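Local coordinates for protein ParA (Salmonella enterica subsp. enterica serovar Newport str. SL317, PDB 3EZF) that probably acts as a plasmid partition ATPase that binds DNA and, with ADP bound, regulates transcription, at residues Glu66-Gly71 with Glu83-Thr88. Sequence-based numbering, arbitrary orientation.
Sequences EMEEDG and EQYALT. Unlike the reference sequence in segment 66-71: Glu69 (reference Asp), Asp70 (reference Gly).
Glu68, in the last turn of helix 57-69, and Tyr85, in the extended chain leading into strand 87-88, stand well apart, their CA atoms 12.9 Å from each other. The backbones do not meet. Two long side chains reach out from opposite directions and span the distance. Tyr85 OH donates a hydrogen bond to Glu68 OE2, with an O-to-O distance of 2.5 Å. OE2 lies at the edge of the Tyr85 ring, in its plane. The hydroxyl approaches OE2 from above the carboxylate plane, 40° out of it. The two flat groups are turned 32° against each other. Glu68 OE1 stays 3.5 Å from Tyr85 OH and takes no part in the bond. Glu68 CG is anti to the carbonyl carbon (chi1 -63°), and the chain is extended beyond it, which carries the carboxylate out to the hydroxyl. Both residues belong to the winged helix-turn-helix domain of ParA. The bond joins the end of helix 57-69 to the chain just before strand 87-88, which pairs antiparallel with strand 43-44. Phe74, in the loop between the two segments, touches both Glu68 and Tyr85. The Tyr85 side chain also packs on Ile64 of helix 57-69 and on Arg46 of helix 46-50. Ala86, the next residue, is tied to Asn75 by backbone hydrogen bonding.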
loop_
_atom_site.group_PDB
_atom_site.type_symbol
_atom_site.label_atom_id
_atom_site.label_comp_id
_atom_site.label_asym_id
_atom_site.label_seq_id
_atom_site.Cartn_x
_atom_site.Cartn_y
_atom_site.Cartn_z
ATOM N N GLU A 66 -22.852 -47.037 2.158
ATOM C CA GLU A 66 -23.957 -46.779 1.257
ATOM C C GLU A 66 -23.503 -46.160 -0.060
ATOM O O GLU A 66 -23.881 -46.639 -1.124
ATOM C CB GLU A 66 -24.989 -45.862 1.927
ATOM C CG GLU A 66 -25.671 -46.461 3.147
ATOM C CD GLU A 66 -26.847 -45.628 3.644
ATOM O OE1 GLU A 66 -27.601 -46.137 4.512
ATOM O OE2 GLU A 66 -27.019 -44.471 3.171
ATOM N N MET A 67 -22.690 -45.107 0.013
ATOM C CA MET A 67 -22.204 -44.398 -1.175
ATOM C C MET A 67 -21.369 -45.230 -2.133
ATOM O O MET A 67 -21.443 -45.036 -3.346
ATOM C CB MET A 67 -21.402 -43.159 -0.764
ATOM C CG MET A 67 -22.253 -41.938 -0.445
ATOM S SD MET A 67 -21.321 -40.676 0.448
ATOM C CE MET A 67 -20.663 -39.669 -0.877
ATOM N N GLU A 68 -20.558 -46.140 -1.602
ATOM C CA GLU A 68 -19.732 -46.986 -2.456
ATOM C C GLU A 68 -20.593 -48.100 -3.024
ATOM O O GLU A 68 -20.285 -48.660 -4.074
ATOM C CB GLU A 68 -18.579 -47.602 -1.671
ATOM C CG GLU A 68 -17.601 -46.620 -1.099
ATOM C CD GLU A 68 -16.468 -47.329 -0.405
ATOM O OE1 GLU A 68 -16.728 -48.425 0.136
ATOM O OE2 GLU A 68 -15.334 -46.796 -0.391
ATOM N N GLU A 69 -21.671 -48.415 -2.310
ATOM C CA GLU A 69 -22.583 -49.457 -2.729
ATOM C C GLU A 69 -23.072 -49.147 -4.160
ATOM O O GLU A 69 -23.435 -50.052 -4.918
ATOM C CB GLU A 69 -23.723 -49.624 -1.687
ATOM C CG GLU A 69 -23.869 -51.128 -1.240
ATOM C CD GLU A 69 -24.035 -51.355 0.313
ATOM O OE1 GLU A 69 -25.063 -50.959 0.932
ATOM O OE2 GLU A 69 -23.115 -51.947 0.932
ATOM N N ASP A 70 -23.003 -47.881 -4.561
ATOM C CA ASP A 70 -23.421 -47.520 -5.911
ATOM C C ASP A 70 -22.501 -46.496 -6.582
ATOM O O ASP A 70 -22.947 -45.449 -7.058
ATOM C CB ASP A 70 -24.858 -47.011 -5.888
ATOM C CG ASP A 70 -24.977 -45.648 -5.268
ATOM O OD1 ASP A 70 -24.282 -45.406 -4.260
ATOM O OD2 ASP A 70 -25.769 -44.825 -5.783
ATOM N N GLY A 71 -21.213 -46.829 -6.624
ATOM C CA GLY A 71 -20.229 -45.957 -7.236
ATOM C C GLY A 71 -19.550 -45.036 -6.244
ATOM O O GLY A 71 -19.520 -45.294 -5.043
ATOM N N GLU A 83 -4.080 -50.068 2.785
ATOM C CA GLU A 83 -4.848 -48.911 2.121
ATOM C C GLU A 83 -5.403 -48.107 3.319
ATOM O O GLU A 83 -5.737 -48.711 4.337
ATOM C CB GLU A 83 -6.128 -49.285 1.281
ATOM C CG GLU A 83 -6.525 -48.309 0.147
ATOM C CD GLU A 83 -5.449 -48.267 -0.900
ATOM O OE1 GLU A 83 -5.192 -49.309 -1.550
ATOM O OE2 GLU A 83 -4.834 -47.198 -1.053
ATOM N N GLN A 84 -5.590 -46.789 3.193
ATOM C CA GLN A 84 -6.093 -45.916 4.280
ATOM C C GLN A 84 -7.538 -45.451 4.063
ATOM O O GLN A 84 -8.458 -46.269 3.981
ATOM C CB GLN A 84 -5.202 -44.688 4.365
ATOM C CG GLN A 84 -4.071 -44.814 5.327
ATOM C CD GLN A 84 -4.566 -44.862 6.741
ATOM O OE1 GLN A 84 -5.675 -44.421 7.015
ATOM N NE2 GLN A 84 -3.750 -45.382 7.655
ATOM N N TYR A 85 -7.715 -44.135 3.958
ATOM C CA TYR A 85 -9.014 -43.493 3.753
ATOM C C TYR A 85 -8.782 -42.050 4.123
ATOM O O TYR A 85 -8.826 -41.693 5.295
ATOM C CB TYR A 85 -10.090 -44.069 4.674
ATOM C CG TYR A 85 -11.217 -44.772 3.943
ATOM C CD1 TYR A 85 -11.694 -46.007 4.384
ATOM C CD2 TYR A 85 -11.783 -44.223 2.794
ATOM C CE1 TYR A 85 -12.690 -46.681 3.697
ATOM C CE2 TYR A 85 -12.781 -44.885 2.101
ATOM C CZ TYR A 85 -13.229 -46.122 2.555
ATOM O OH TYR A 85 -14.183 -46.836 1.858
ATOM N N ALA A 86 -8.501 -41.230 3.120
ATOM C CA ALA A 86 -8.246 -39.821 3.338
ATOM C C ALA A 86 -9.207 -39.064 2.470
ATOM O O ALA A 86 -8.876 -38.727 1.343
ATOM C CB ALA A 86 -6.826 -39.491 2.950
ATOM N N LEU A 87 -10.399 -38.801 2.997
ATOM C CA LEU A 87 -11.434 -38.099 2.248
ATOM C C LEU A 87 -11.036 -36.648 2.054
ATOM O O LEU A 87 -10.417 -36.047 2.932
ATOM C CB LEU A 87 -12.783 -38.154 2.986
ATOM C CG LEU A 87 -13.219 -39.353 3.828
ATOM C CD1 LEU A 87 -14.693 -39.173 4.140
ATOM C CD2 LEU A 87 -12.992 -40.665 3.096
ATOM N N THR A 88 -11.401 -36.096 0.900
ATOM C CA THR A 88 -11.101 -34.705 0.567
ATOM C C THR A 88 -12.258 -33.795 0.942
ATOM O O THR A 88 -13.349 -34.257 1.255
ATOM C CB THR A 88 -10.908 -34.527 -0.922
ATOM O OG1 THR A 88 -12.143 -34.833 -1.592
ATOM C CG2 THR A 88 -9.801 -35.436 -1.416
#